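Local coordinates for protein L-lysine 6-monooxygenase involved in desferrioxamine biosynthesis (Erwinia amylovora CFBP1430, PDB 5O8P) that probably hydroxylates an amino nitrogen of cadaverine, using bound FAD and reducing power from NADPH, in the biosynthesis of the siderophore desferrioxamine, at residues Ile12-Gly17 with Thr121-Val126; Gly22-Ser27 with Gly35-Gln40; Gly17-Gly22 with Val381-Leu386; Arg138-Asp141 with Lys146-Glu149. All blocks are in the same frame, centred on the assembly; numbering follows the deposited sequence.

From the N terminus, strand 8-14 leads through a glycine-rich turn into helix 18-27 and then strand 35-38. Interaction 2 packs the helix of this beta-alpha-beta unit on its second strand, closing a short loop nested inside the longer loop of interaction 1, which brings residues 12-17 to strand 121-129. Interaction 4, a hairpin contact, follows interaction 1 in series, and its strand 134-141 pairs with strand 121-129. Interaction 3 spans almost the whole chain, ties the start of helix 18-27 to the loop after strand 379-381, crosses interaction 1 and encloses interactions 2 and 4. G17 is common to interactions 1 and 3, and G22 to interactions 2 and 3. Interactions 1, 2 and 3 all touch FAD.

Interaction 1 (Ile12-Gly17 with Thr121-Val126); sequences IGIGIG and TRVEYV. With FAD (flavin-adenine dinucleotide), chain C.
At the adenine end of the FAD site, I14 at the close of strand 8-14 meets V123 of strand 121-129 through branched methyls. The evidence is a CG2-to-CG2 approach of 3.8 Å between I14 and V123, with the two side chains crossing at about a right angle. Placed anti to the carbonyl carbon (chi1 -60°), CG1 of I14 carries CD1 on toward V126, whose CG2 lies 4.3 Å from I14 CD1. All three residues are buried, and the contact is wholly apolar.

The turn that follows, G15-I16-G17, with G17 as N-cap of helix 18-27, fits the glycine-rich strand-turn-helix of a Rossmann-type FAD fold. Its backbone runs close along the cofactor, with G15 CA 3.2 Å from FAD O4B and G17 CA 3.0 Å from FAD O5B. From the other strand, the backbone of V123 reads the adenine edge with two bonds: V123 N donates to FAD N1A at 3.2 Å (159° at the hydrogen), and FAD N6A donates to V123 O at 3.2 Å (165°). Farther out on strand 121-129, R122 NE forms a salt bridge with E124 OE2 (2.7 Å), which it meets nearly head-on to the C-O bond.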
# COMPACT_ATOMS: atom_id res chain seq x y z
N ILE B 12 -10.43 -43.66 -9.18
CA ILE B 12 -11.23 -42.84 -10.09
C ILE B 12 -11.65 -41.58 -9.35
O ILE B 12 -12.19 -41.67 -8.25
CB ILE B 12 -12.52 -43.55 -10.56
CG1 ILE B 12 -12.19 -44.74 -11.44
CG2 ILE B 12 -13.41 -42.61 -11.36
CD1 ILE B 12 -13.36 -45.69 -11.58
N GLY B 13 -11.41 -40.43 -9.96
CA GLY B 13 -11.91 -39.16 -9.44
C GLY B 13 -13.23 -38.88 -10.11
O GLY B 13 -13.33 -38.95 -11.34
N ILE B 14 -14.26 -38.58 -9.32
CA ILE B 14 -15.57 -38.22 -9.86
C ILE B 14 -15.81 -36.74 -9.59
O ILE B 14 -15.94 -36.33 -8.46
CB ILE B 14 -16.68 -39.03 -9.19
CG1 ILE B 14 -16.46 -40.52 -9.44
CG2 ILE B 14 -18.06 -38.58 -9.67
CD1 ILE B 14 -17.40 -41.42 -8.65
N GLY B 15 -15.86 -35.95 -10.65
CA GLY B 15 -15.95 -34.50 -10.59
C GLY B 15 -14.60 -33.90 -10.91
O GLY B 15 -13.61 -34.39 -10.40
N ILE B 16 -14.55 -32.90 -11.78
CA ILE B 16 -13.31 -32.21 -12.12
C ILE B 16 -13.50 -30.71 -11.87
O ILE B 16 -13.64 -29.88 -12.80
CB ILE B 16 -12.84 -32.50 -13.56
CG1 ILE B 16 -12.71 -34.00 -13.79
CG2 ILE B 16 -11.48 -31.85 -13.83
CD1 ILE B 16 -12.60 -34.37 -15.26
N GLY B 17 -13.52 -30.38 -10.59
CA GLY B 17 -13.40 -29.00 -10.15
C GLY B 17 -11.93 -28.70 -10.03
O GLY B 17 -11.12 -29.54 -10.41
N THR B 121 -19.29 -37.24 -19.05
CA THR B 121 -19.46 -38.53 -18.37
C THR B 121 -20.15 -38.33 -17.02
O THR B 121 -19.50 -38.01 -16.03
CB THR B 121 -18.07 -39.16 -18.17
OG1 THR B 121 -17.32 -39.06 -19.38
CG2 THR B 121 -18.16 -40.61 -17.77
N ARG B 122 -21.46 -38.50 -17.01
CA ARG B 122 -22.25 -38.33 -15.79
C ARG B 122 -22.28 -39.66 -15.05
O ARG B 122 -22.78 -40.65 -15.58
CB ARG B 122 -23.67 -37.86 -16.11
CG ARG B 122 -24.58 -37.61 -14.91
CD ARG B 122 -25.87 -36.90 -15.29
NE ARG B 122 -26.70 -37.75 -16.16
CZ ARG B 122 -26.95 -37.56 -17.46
NH1 ARG B 122 -26.46 -36.51 -18.14
NH2 ARG B 122 -27.73 -38.42 -18.12
N VAL B 123 -21.72 -39.68 -13.85
CA VAL B 123 -21.80 -40.85 -12.99
C VAL B 123 -23.20 -40.93 -12.42
O VAL B 123 -23.70 -39.93 -11.89
CB VAL B 123 -20.77 -40.77 -11.85
CG1 VAL B 123 -21.00 -41.87 -10.81
CG2 VAL B 123 -19.36 -40.85 -12.43
N GLU B 124 -23.83 -42.10 -12.55
CA GLU B 124 -25.23 -42.30 -12.15
C GLU B 124 -25.40 -43.19 -10.93
O GLU B 124 -26.33 -42.99 -10.15
CB GLU B 124 -26.08 -42.84 -13.32
CG GLU B 124 -25.98 -41.97 -14.57
CD GLU B 124 -27.29 -41.47 -15.15
OE1 GLU B 124 -28.32 -42.16 -14.98
OE2 GLU B 124 -27.25 -40.41 -15.82
N TYR B 125 -24.52 -44.18 -10.77
CA TYR B 125 -24.58 -45.10 -9.64
C TYR B 125 -23.19 -45.64 -9.33
O TYR B 125 -22.36 -45.83 -10.23
CB TYR B 125 -25.55 -46.24 -9.97
CG TYR B 125 -25.95 -47.13 -8.80
CD1 TYR B 125 -26.77 -46.65 -7.76
CD2 TYR B 125 -25.54 -48.48 -8.75
CE1 TYR B 125 -27.15 -47.47 -6.70
CE2 TYR B 125 -25.91 -49.31 -7.69
CZ TYR B 125 -26.71 -48.81 -6.68
OH TYR B 125 -27.08 -49.64 -5.64
N VAL B 126 -22.92 -45.87 -8.05
CA VAL B 126 -21.69 -46.49 -7.59
C VAL B 126 -22.05 -47.61 -6.63
O VAL B 126 -22.99 -47.47 -5.86
CB VAL B 126 -20.75 -45.49 -6.88
CG1 VAL B 126 -19.46 -46.16 -6.46
CG2 VAL B 126 -20.45 -44.29 -7.77
PA FAD C . -16.62 -27.55 -8.62
O1A FAD C . -16.57 -26.43 -9.63
O2A FAD C . -17.85 -27.72 -7.75
O5B FAD C . -16.35 -28.91 -9.46
C5B FAD C . -17.26 -30.00 -9.46
C4B FAD C . -17.38 -30.67 -10.83
O4B FAD C . -17.94 -31.98 -10.66
C3B FAD C . -18.32 -29.92 -11.76
O3B FAD C . -17.69 -29.78 -13.04
C2B FAD C . -19.60 -30.76 -11.79
O2B FAD C . -20.31 -30.71 -13.03
C1B FAD C . -19.06 -32.16 -11.55
N9A FAD C . -20.03 -33.17 -11.06
C8A FAD C . -20.89 -33.09 -10.03
N7A FAD C . -21.62 -34.24 -9.91
C5A FAD C . -21.21 -35.08 -10.89
C6A FAD C . -21.55 -36.45 -11.36
N6A FAD C . -22.50 -37.19 -10.74
N1A FAD C . -20.87 -36.94 -12.44
C2A FAD C . -19.93 -36.22 -13.08
N3A FAD C . -19.58 -34.98 -12.71
C4A FAD C . -20.17 -34.36 -11.64
N1 FAD C . -11.63 -20.36 -3.26
C2 FAD C . -10.37 -19.86 -3.21
O2 FAD C . -9.53 -20.45 -2.50
N3 FAD C . -10.01 -18.76 -3.91
C4 FAD C . -10.87 -18.09 -4.69
O4 FAD C . -10.51 -17.08 -5.32
C4X FAD C . -12.27 -18.58 -4.80
N5 FAD C . -13.19 -17.95 -5.57
C5X FAD C . -14.46 -18.42 -5.64
C6 FAD C . -15.36 -17.74 -6.45
C7 FAD C . -16.68 -18.16 -6.58
C7M FAD C . -17.64 -17.40 -7.46
C8 FAD C . -17.13 -19.37 -5.83
C8M FAD C . -18.55 -19.85 -5.95
C9 FAD C . -16.23 -20.06 -5.01
C9A FAD C . -14.89 -19.65 -4.88
N10 FAD C . -13.93 -20.33 -4.05
C10 FAD C . -12.62 -19.79 -4.00
C1' FAD C . -14.24 -21.55 -3.26
C2' FAD C . -13.88 -22.86 -4.01
O2' FAD C . -12.56 -22.75 -4.59
C3' FAD C . -14.89 -23.25 -5.10
O3' FAD C . -16.19 -23.46 -4.52
C4' FAD C . -14.50 -24.51 -5.88
O4' FAD C . -15.09 -24.47 -7.18
C5' FAD C . -14.92 -25.80 -5.18
O5' FAD C . -14.10 -26.87 -5.64
P FAD C . -14.74 -28.14 -6.37
O1P FAD C . -13.62 -29.06 -6.80
O2P FAD C . -15.79 -28.62 -5.40
O3P FAD C . -15.31 -27.34 -7.67

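Interaction 2 (Gly22-Ser27 with Gly35-Gln40); sequences GLACLS and GVFLDQ. With FAD (flavin-adenine dinucleotide), chain C.
Within the beta-alpha-beta unit at the start of the FAD-binding fold, helix 18-27 packs on strand 35-38 chiefly through A24 and the ring of F37. The short segment axes approach to 9.4 Å and run nearly antiparallel (158°), as expected where a helix returns the chain to a parallel neighbour strand. A24 CB lies over one face of the F37 ring, 3.8 Å from its centroid and 27° off the normal, a CH-pi contact displaced toward the rim. L23 CG and S27 OG instead meet the ring at its edge, L23 CG being 3.9 Å from F37 CZ and S27 OG 3.8 Å from F37 CE2. S27 CB turns its hydroxyl back between N and C (chi1 52°), which lets OG donate to L23 O at 2.7 Å; S27 N reaches the same oxygen from the opposite face of its plane.

Beyond the strand, D39 OD1 sits 2.7 Å from FAD O3B and also accepts the N-H of I16, so one carboxylate oxygen joins the glycine-rich turn to the adenosine ribose. Since F37 meets a methyl on one face and side chains at its edge, the contact probably rests on dispersion and burial.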
# COMPACT_ATOMS: atom_id res chain seq x y z
N GLY B 22 -6.51 -30.48 -9.87
CA GLY B 22 -5.22 -30.48 -9.18
C GLY B 22 -4.69 -31.88 -9.01
O GLY B 22 -3.60 -32.19 -9.49
N LEU B 23 -5.48 -32.74 -8.37
CA LEU B 23 -5.10 -34.16 -8.21
C LEU B 23 -4.66 -34.78 -9.53
O LEU B 23 -3.70 -35.55 -9.57
CB LEU B 23 -6.25 -34.98 -7.61
CG LEU B 23 -5.95 -36.41 -7.18
CD1 LEU B 23 -4.70 -36.50 -6.34
CD2 LEU B 23 -7.14 -36.98 -6.42
N ALA B 24 -5.36 -34.43 -10.61
CA ALA B 24 -5.05 -34.95 -11.93
C ALA B 24 -3.67 -34.53 -12.42
O ALA B 24 -2.93 -35.37 -12.93
CB ALA B 24 -6.11 -34.54 -12.93
N CYS B 25 -3.34 -33.25 -12.26
CA CYS B 25 -2.00 -32.78 -12.65
C CYS B 25 -0.91 -33.39 -11.79
O CYS B 25 0.18 -33.68 -12.25
CB CYS B 25 -1.89 -31.27 -12.53
SG CYS B 25 -3.09 -30.31 -13.46
N LEU B 26 -1.21 -33.57 -10.51
CA LEU B 26 -0.24 -34.16 -9.60
C LEU B 26 -0.08 -35.65 -9.84
O LEU B 26 1.03 -36.14 -9.71
CB LEU B 26 -0.61 -33.86 -8.14
CG LEU B 26 -0.46 -32.39 -7.74
CD1 LEU B 26 -0.97 -32.17 -6.32
CD2 LEU B 26 0.99 -31.94 -7.85
N SER B 27 -1.17 -36.35 -10.19
CA SER B 27 -1.11 -37.82 -10.40
C SER B 27 -0.56 -38.25 -11.75
O SER B 27 0.03 -39.31 -11.83
CB SER B 27 -2.47 -38.48 -10.16
OG SER B 27 -3.51 -37.89 -10.87
N GLY B 35 -4.90 -43.65 -12.95
CA GLY B 35 -6.06 -42.94 -12.45
C GLY B 35 -6.80 -42.27 -13.59
O GLY B 35 -6.24 -41.97 -14.63
N VAL B 36 -8.09 -42.06 -13.38
CA VAL B 36 -8.92 -41.42 -14.36
C VAL B 36 -9.95 -40.54 -13.66
O VAL B 36 -10.35 -40.83 -12.52
CB VAL B 36 -9.57 -42.47 -15.29
CG1 VAL B 36 -10.68 -43.23 -14.58
CG2 VAL B 36 -10.09 -41.85 -16.57
N PHE B 37 -10.37 -39.48 -14.34
CA PHE B 37 -11.25 -38.50 -13.78
C PHE B 37 -12.46 -38.31 -14.67
O PHE B 37 -12.30 -38.07 -15.86
CB PHE B 37 -10.51 -37.18 -13.64
CG PHE B 37 -9.42 -37.21 -12.62
CD1 PHE B 37 -9.69 -36.90 -11.29
CD2 PHE B 37 -8.13 -37.60 -12.97
CE1 PHE B 37 -8.68 -36.94 -10.34
CE2 PHE B 37 -7.12 -37.66 -12.02
CZ PHE B 37 -7.40 -37.31 -10.72
N LEU B 38 -13.65 -38.37 -14.08
CA LEU B 38 -14.92 -38.32 -14.79
C LEU B 38 -15.68 -37.06 -14.43
O LEU B 38 -15.89 -36.81 -13.25
CB LEU B 38 -15.77 -39.52 -14.38
CG LEU B 38 -15.51 -40.91 -14.96
CD1 LEU B 38 -14.08 -41.13 -15.42
CD2 LEU B 38 -15.95 -41.98 -13.97
N ASP B 39 -16.14 -36.29 -15.41
CA ASP B 39 -16.99 -35.11 -15.17
C ASP B 39 -18.11 -35.04 -16.22
O ASP B 39 -17.91 -35.44 -17.36
CB ASP B 39 -16.14 -33.83 -15.22
CG ASP B 39 -16.88 -32.60 -14.70
OD1 ASP B 39 -16.84 -32.34 -13.48
OD2 ASP B 39 -17.51 -31.88 -15.51
N GLN B 40 -19.28 -34.54 -15.82
CA GLN B 40 -20.46 -34.53 -16.69
C GLN B 40 -20.50 -33.39 -17.70
O GLN B 40 -21.16 -33.51 -18.74
CB GLN B 40 -21.74 -34.57 -15.86
CG GLN B 40 -22.09 -33.31 -15.13
CD GLN B 40 -23.16 -33.56 -14.08
OE1 GLN B 40 -24.20 -34.20 -14.33
NE2 GLN B 40 -22.90 -33.07 -12.90
PA FAD C . -16.62 -27.55 -8.62
O1A FAD C . -16.57 -26.43 -9.63
O2A FAD C . -17.85 -27.72 -7.75
O5B FAD C . -16.35 -28.91 -9.46
C5B FAD C . -17.26 -30.00 -9.46
C4B FAD C . -17.38 -30.67 -10.83
O4B FAD C . -17.94 -31.98 -10.66
C3B FAD C . -18.32 -29.92 -11.76
O3B FAD C . -17.69 -29.78 -13.04
C2B FAD C . -19.60 -30.76 -11.79
O2B FAD C . -20.31 -30.71 -13.03
C1B FAD C . -19.06 -32.16 -11.55
N9A FAD C . -20.03 -33.17 -11.06
C8A FAD C . -20.89 -33.09 -10.03
N7A FAD C . -21.62 -34.24 -9.91
C5A FAD C . -21.21 -35.08 -10.89
C6A FAD C . -21.55 -36.45 -11.36
N6A FAD C . -22.50 -37.19 -10.74
N1A FAD C . -20.87 -36.94 -12.44
C2A FAD C . -19.93 -36.22 -13.08
N3A FAD C . -19.58 -34.98 -12.71
C4A FAD C . -20.17 -34.36 -11.64
N1 FAD C . -11.63 -20.36 -3.26
C2 FAD C . -10.37 -19.86 -3.21
O2 FAD C . -9.53 -20.45 -2.50
N3 FAD C . -10.01 -18.76 -3.91
C4 FAD C . -10.87 -18.09 -4.69
O4 FAD C . -10.51 -17.08 -5.32
C4X FAD C . -12.27 -18.58 -4.80
N5 FAD C . -13.19 -17.95 -5.57
C5X FAD C . -14.46 -18.42 -5.64
C6 FAD C . -15.36 -17.74 -6.45
C7 FAD C . -16.68 -18.16 -6.58
C7M FAD C . -17.64 -17.40 -7.46
C8 FAD C . -17.13 -19.37 -5.83
C8M FAD C . -18.55 -19.85 -5.95
C9 FAD C . -16.23 -20.06 -5.01
C9A FAD C . -14.89 -19.65 -4.88
N10 FAD C . -13.93 -20.33 -4.05
C10 FAD C . -12.62 -19.79 -4.00
C1' FAD C . -14.24 -21.55 -3.26
C2' FAD C . -13.88 -22.86 -4.01
O2' FAD C . -12.56 -22.75 -4.59
C3' FAD C . -14.89 -23.25 -5.10
O3' FAD C . -16.19 -23.46 -4.52
C4' FAD C . -14.50 -24.51 -5.88
O4' FAD C . -15.09 -24.47 -7.18
C5' FAD C . -14.92 -25.80 -5.18
O5' FAD C . -14.10 -26.87 -5.64
P FAD C . -14.74 -28.14 -6.37
O1P FAD C . -13.62 -29.06 -6.80
O2P FAD C . -15.79 -28.62 -5.40
O3P FAD C . -15.31 -27.34 -7.67

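Interaction 3 (Gly17-Gly22 with Val381-Leu386); sequences GPFNLG and VQNAEL. With FAD (flavin-adenine dinucleotide), chain C.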
# COMPACT_ATOMS: atom_id res chain seq x y z
N GLY B 17 -13.52 -30.38 -10.59
CA GLY B 17 -13.40 -29.00 -10.15
C GLY B 17 -11.93 -28.70 -10.03
O GLY B 17 -11.12 -29.54 -10.41
N PRO B 18 -11.57 -27.52 -9.50
CA PRO B 18 -10.15 -27.20 -9.35
C PRO B 18 -9.40 -28.15 -8.43
O PRO B 18 -8.20 -28.37 -8.64
CB PRO B 18 -10.16 -25.78 -8.76
CG PRO B 18 -11.55 -25.27 -8.94
CD PRO B 18 -12.44 -26.47 -8.95
N PHE B 19 -10.10 -28.73 -7.46
CA PHE B 19 -9.48 -29.73 -6.58
C PHE B 19 -9.09 -31.04 -7.30
O PHE B 19 -7.92 -31.41 -7.26
CB PHE B 19 -10.34 -30.01 -5.35
CG PHE B 19 -10.60 -28.79 -4.52
CD1 PHE B 19 -9.57 -27.90 -4.20
CD2 PHE B 19 -11.86 -28.53 -4.03
CE1 PHE B 19 -9.79 -26.78 -3.44
CE2 PHE B 19 -12.08 -27.39 -3.26
CZ PHE B 19 -11.06 -26.52 -2.99
N ASN B 20 -10.03 -31.72 -7.95
CA ASN B 20 -9.68 -32.93 -8.71
C ASN B 20 -8.84 -32.65 -9.94
O ASN B 20 -8.07 -33.50 -10.35
CB ASN B 20 -10.90 -33.77 -9.10
CG ASN B 20 -11.29 -34.79 -8.05
OD1 ASN B 20 -10.62 -34.95 -7.05
ND2 ASN B 20 -12.40 -35.47 -8.27
N LEU B 21 -8.97 -31.46 -10.53
CA LEU B 21 -8.08 -31.07 -11.63
C LEU B 21 -6.65 -30.96 -11.10
O LEU B 21 -5.70 -31.31 -11.80
CB LEU B 21 -8.52 -29.74 -12.25
CG LEU B 21 -7.69 -29.25 -13.44
CD1 LEU B 21 -7.73 -30.26 -14.58
CD2 LEU B 21 -8.15 -27.88 -13.94
N GLY B 22 -6.51 -30.48 -9.87
CA GLY B 22 -5.22 -30.48 -9.18
C GLY B 22 -4.69 -31.88 -9.01
O GLY B 22 -3.60 -32.19 -9.49
N VAL B 381 -12.80 -37.83 -0.11
CA VAL B 381 -13.57 -36.66 -0.52
C VAL B 381 -12.68 -35.42 -0.59
O VAL B 381 -11.75 -35.30 0.18
CB VAL B 381 -14.79 -36.42 0.41
CG1 VAL B 381 -15.78 -37.59 0.35
CG2 VAL B 381 -14.39 -36.12 1.86
N GLN B 382 -12.98 -34.53 -1.53
CA GLN B 382 -12.34 -33.23 -1.68
C GLN B 382 -13.45 -32.22 -1.44
O GLN B 382 -14.43 -32.22 -2.17
CB GLN B 382 -11.83 -33.03 -3.11
CG GLN B 382 -10.87 -34.08 -3.60
CD GLN B 382 -9.48 -33.55 -3.85
OE1 GLN B 382 -8.88 -32.93 -2.98
NE2 GLN B 382 -8.96 -33.78 -5.06
N ASN B 383 -13.29 -31.34 -0.44
CA ASN B 383 -14.26 -30.27 -0.19
C ASN B 383 -15.67 -30.78 0.22
O ASN B 383 -16.68 -30.23 -0.24
CB ASN B 383 -14.34 -29.36 -1.43
CG ASN B 383 -14.97 -27.98 -1.17
OD1 ASN B 383 -14.77 -27.34 -0.13
ND2 ASN B 383 -15.73 -27.51 -2.16
N ALA B 384 -15.76 -31.80 1.06
CA ALA B 384 -17.03 -32.08 1.78
C ALA B 384 -16.77 -32.42 3.26
O ALA B 384 -17.53 -33.15 3.90
CB ALA B 384 -17.80 -33.20 1.08
N GLU B 385 -15.66 -31.88 3.77
CA GLU B 385 -15.16 -32.18 5.11
C GLU B 385 -15.02 -30.91 5.97
O GLU B 385 -14.30 -30.93 6.96
CB GLU B 385 -13.82 -32.96 5.02
CG GLU B 385 -12.58 -32.18 4.56
CD GLU B 385 -12.41 -32.02 3.06
OE1 GLU B 385 -13.38 -32.22 2.32
OE2 GLU B 385 -11.30 -31.66 2.63
N LEU B 386 -15.72 -29.83 5.60
CA LEU B 386 -15.77 -28.58 6.40
C LEU B 386 -16.15 -28.82 7.88
O LEU B 386 -15.64 -28.17 8.79
CB LEU B 386 -16.75 -27.59 5.75
CG LEU B 386 -17.08 -26.21 6.36
CD1 LEU B 386 -15.85 -25.44 6.82
CD2 LEU B 386 -17.87 -25.37 5.36
PA FAD C . -16.62 -27.55 -8.62
O1A FAD C . -16.57 -26.43 -9.63
O2A FAD C . -17.85 -27.72 -7.75
O5B FAD C . -16.35 -28.91 -9.46
C5B FAD C . -17.26 -30.00 -9.46
C4B FAD C . -17.38 -30.67 -10.83
O4B FAD C . -17.94 -31.98 -10.66
C3B FAD C . -18.32 -29.92 -11.76
O3B FAD C . -17.69 -29.78 -13.04
C2B FAD C . -19.60 -30.76 -11.79
O2B FAD C . -20.31 -30.71 -13.03
C1B FAD C . -19.06 -32.16 -11.55
N9A FAD C . -20.03 -33.17 -11.06
C8A FAD C . -20.89 -33.09 -10.03
N7A FAD C . -21.62 -34.24 -9.91
C5A FAD C . -21.21 -35.08 -10.89
C6A FAD C . -21.55 -36.45 -11.36
N6A FAD C . -22.50 -37.19 -10.74
N1A FAD C . -20.87 -36.94 -12.44
C2A FAD C . -19.93 -36.22 -13.08
N3A FAD C . -19.58 -34.98 -12.71
C4A FAD C . -20.17 -34.36 -11.64
N1 FAD C . -11.63 -20.36 -3.26
C2 FAD C . -10.37 -19.86 -3.21
O2 FAD C . -9.53 -20.45 -2.50
N3 FAD C . -10.01 -18.76 -3.91
C4 FAD C . -10.87 -18.09 -4.69
O4 FAD C . -10.51 -17.08 -5.32
C4X FAD C . -12.27 -18.58 -4.80
N5 FAD C . -13.19 -17.95 -5.57
C5X FAD C . -14.46 -18.42 -5.64
C6 FAD C . -15.36 -17.74 -6.45
C7 FAD C . -16.68 -18.16 -6.58
C7M FAD C . -17.64 -17.40 -7.46
C8 FAD C . -17.13 -19.37 -5.83
C8M FAD C . -18.55 -19.85 -5.95
C9 FAD C . -16.23 -20.06 -5.01
C9A FAD C . -14.89 -19.65 -4.88
N10 FAD C . -13.93 -20.33 -4.05
C10 FAD C . -12.62 -19.79 -4.00
C1' FAD C . -14.24 -21.55 -3.26
C2' FAD C . -13.88 -22.86 -4.01
O2' FAD C . -12.56 -22.75 -4.59
C3' FAD C . -14.89 -23.25 -5.10
O3' FAD C . -16.19 -23.46 -4.52
C4' FAD C . -14.50 -24.51 -5.88
O4' FAD C . -15.09 -24.47 -7.18
C5' FAD C . -14.92 -25.80 -5.18
O5' FAD C . -14.10 -26.87 -5.64
P FAD C . -14.74 -28.14 -6.37
O1P FAD C . -13.62 -29.06 -6.80
O2P FAD C . -15.79 -28.62 -5.40
O3P FAD C . -15.31 -27.34 -7.67
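Q382 NE2 is held by two side-chain amide oxygens, N20 OD1 on helix 18-27 and N403 OD1 on helix 399-410. The bond from Q382 NE2 to N20 OD1 is 2.8 Å long and almost straight (170°), and its acceptor lies in the amide plane of Q382, whereas the donor stands somewhat off the carbonyl plane of N20. A bend at chi2 (-114°) swings the Q382 amide across to N20, the two amide planes lying 50° apart. Further bonds help fix the rotation of both amides: N20 ND2 donates to G15 O, and Q382 OE1 accepts from R402 NE.

F19 packs beside this link. Its CB lies 3.9 Å from Q382 CD, while farther out along one side of the ring F19 CE2 is 3.5 Å from N383 CB. The same F19 CE2 is 3.2 Å from FAD O5', so the ring is wedged between the loop and the cofactor; R402 adds a cation-pi contact. N383 ND2 sends a weak hydrogen bond of 3.4 Å to FAD O2P. A pyrophosphate lying at the N-terminal end of the first helix, just after a glycine-rich turn, is characteristic of Rossmann-type FAD sites.

Interaction 4 (Arg138-Asp141 with Lys146-Glu149); sequences RSTD and KQQE
Q148 can be followed outward along S139, its partner on the neighbouring strand: CB of Q148 is 3.7 Å from S139 OG, CG comes to 3.4 Å, and the extended chain (chi2 -179°) then carries CD and NE2 on in van der Waals range of the same oxygen. That hydroxyl is engaged elsewhere, with W150 NE1. Between the backbones, S139 N donates to Q148 O at 2.9 Å and Q148 N returns a longer bond to S139 O at 3.3 Å, which identifies a hydrogen-bonded antiparallel pair; D141 N to K146 O (2.9 Å) continues the pattern toward the turn.

On the other face, the non-hydrogen-bonded pairs set T140 beside Q147 and R138 beside E149. Q147 NE2 reaches T140 OG1 in a weak bond of 3.0 Å, bent to 128°. R138 and E149 run alongside each other with CG to CG at 3.8 Å, though the E149 carboxylate takes its salt bridge from R136. The alternation marks antiparallel pairing, and the four-residue connection makes this a beta hairpin.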
# COMPACT_ATOMS: atom_id res chain seq x y z
N ARG B 138 -20.98 -46.63 -12.47
CA ARG B 138 -21.78 -46.64 -13.70
C ARG B 138 -21.98 -45.21 -14.21
O ARG B 138 -22.61 -44.38 -13.55
CB ARG B 138 -23.12 -47.34 -13.48
CG ARG B 138 -23.70 -47.99 -14.74
CD ARG B 138 -25.01 -48.74 -14.48
NE ARG B 138 -26.05 -47.82 -13.97
CZ ARG B 138 -26.86 -48.01 -12.91
NH1 ARG B 138 -26.82 -49.14 -12.19
NH2 ARG B 138 -27.73 -47.06 -12.58
N SER B 139 -21.43 -44.94 -15.40
CA SER B 139 -21.55 -43.64 -16.05
C SER B 139 -22.52 -43.65 -17.22
O SER B 139 -22.94 -44.72 -17.69
CB SER B 139 -20.18 -43.19 -16.56
OG SER B 139 -19.91 -43.69 -17.86
N THR B 140 -22.85 -42.46 -17.68
CA THR B 140 -23.69 -42.25 -18.87
C THR B 140 -23.05 -41.14 -19.67
O THR B 140 -22.82 -40.06 -19.14
CB THR B 140 -25.13 -41.85 -18.48
OG1 THR B 140 -25.82 -42.98 -17.91
CG2 THR B 140 -25.93 -41.35 -19.67
N ASP B 141 -22.74 -41.38 -20.95
CA ASP B 141 -22.21 -40.33 -21.82
C ASP B 141 -23.30 -39.29 -22.11
O ASP B 141 -24.36 -39.63 -22.62
CB ASP B 141 -21.64 -40.90 -23.12
CG ASP B 141 -20.95 -39.84 -23.98
OD1 ASP B 141 -19.76 -39.55 -23.76
OD2 ASP B 141 -21.61 -39.30 -24.89
N LYS B 146 -24.66 -43.35 -24.04
CA LYS B 146 -23.99 -44.65 -23.88
C LYS B 146 -23.64 -44.96 -22.42
O LYS B 146 -23.08 -44.11 -21.74
CB LYS B 146 -22.72 -44.67 -24.71
CG LYS B 146 -21.92 -45.96 -24.61
CD LYS B 146 -20.81 -46.00 -25.65
CE LYS B 146 -20.15 -47.36 -25.66
NZ LYS B 146 -18.88 -47.36 -26.44
N GLN B 147 -23.97 -46.17 -21.96
CA GLN B 147 -23.61 -46.63 -20.63
C GLN B 147 -22.18 -47.18 -20.65
O GLN B 147 -21.77 -47.80 -21.62
CB GLN B 147 -24.57 -47.74 -20.17
CG GLN B 147 -26.04 -47.34 -20.14
CD GLN B 147 -26.34 -46.26 -19.13
OE1 GLN B 147 -25.97 -46.39 -17.96
NE2 GLN B 147 -27.02 -45.20 -19.55
N GLN B 148 -21.44 -46.91 -19.59
CA GLN B 148 -20.12 -47.54 -19.37
C GLN B 148 -19.95 -47.79 -17.88
O GLN B 148 -20.53 -47.08 -17.06
CB GLN B 148 -18.96 -46.68 -19.89
CG GLN B 148 -19.36 -45.49 -20.75
CD GLN B 148 -18.17 -44.70 -21.26
OE1 GLN B 148 -17.08 -45.26 -21.49
NE2 GLN B 148 -18.38 -43.39 -21.44
N GLU B 149 -19.18 -48.82 -17.54
CA GLU B 149 -18.84 -49.14 -16.15
C GLU B 149 -17.34 -49.05 -15.98
O GLU B 149 -16.57 -49.52 -16.82
CB GLU B 149 -19.37 -50.51 -15.73
CG GLU B 149 -20.85 -50.44 -15.35
CD GLU B 149 -21.46 -51.76 -14.90
OE1 GLU B 149 -20.74 -52.80 -14.83
OE2 GLU B 149 -22.69 -51.71 -14.59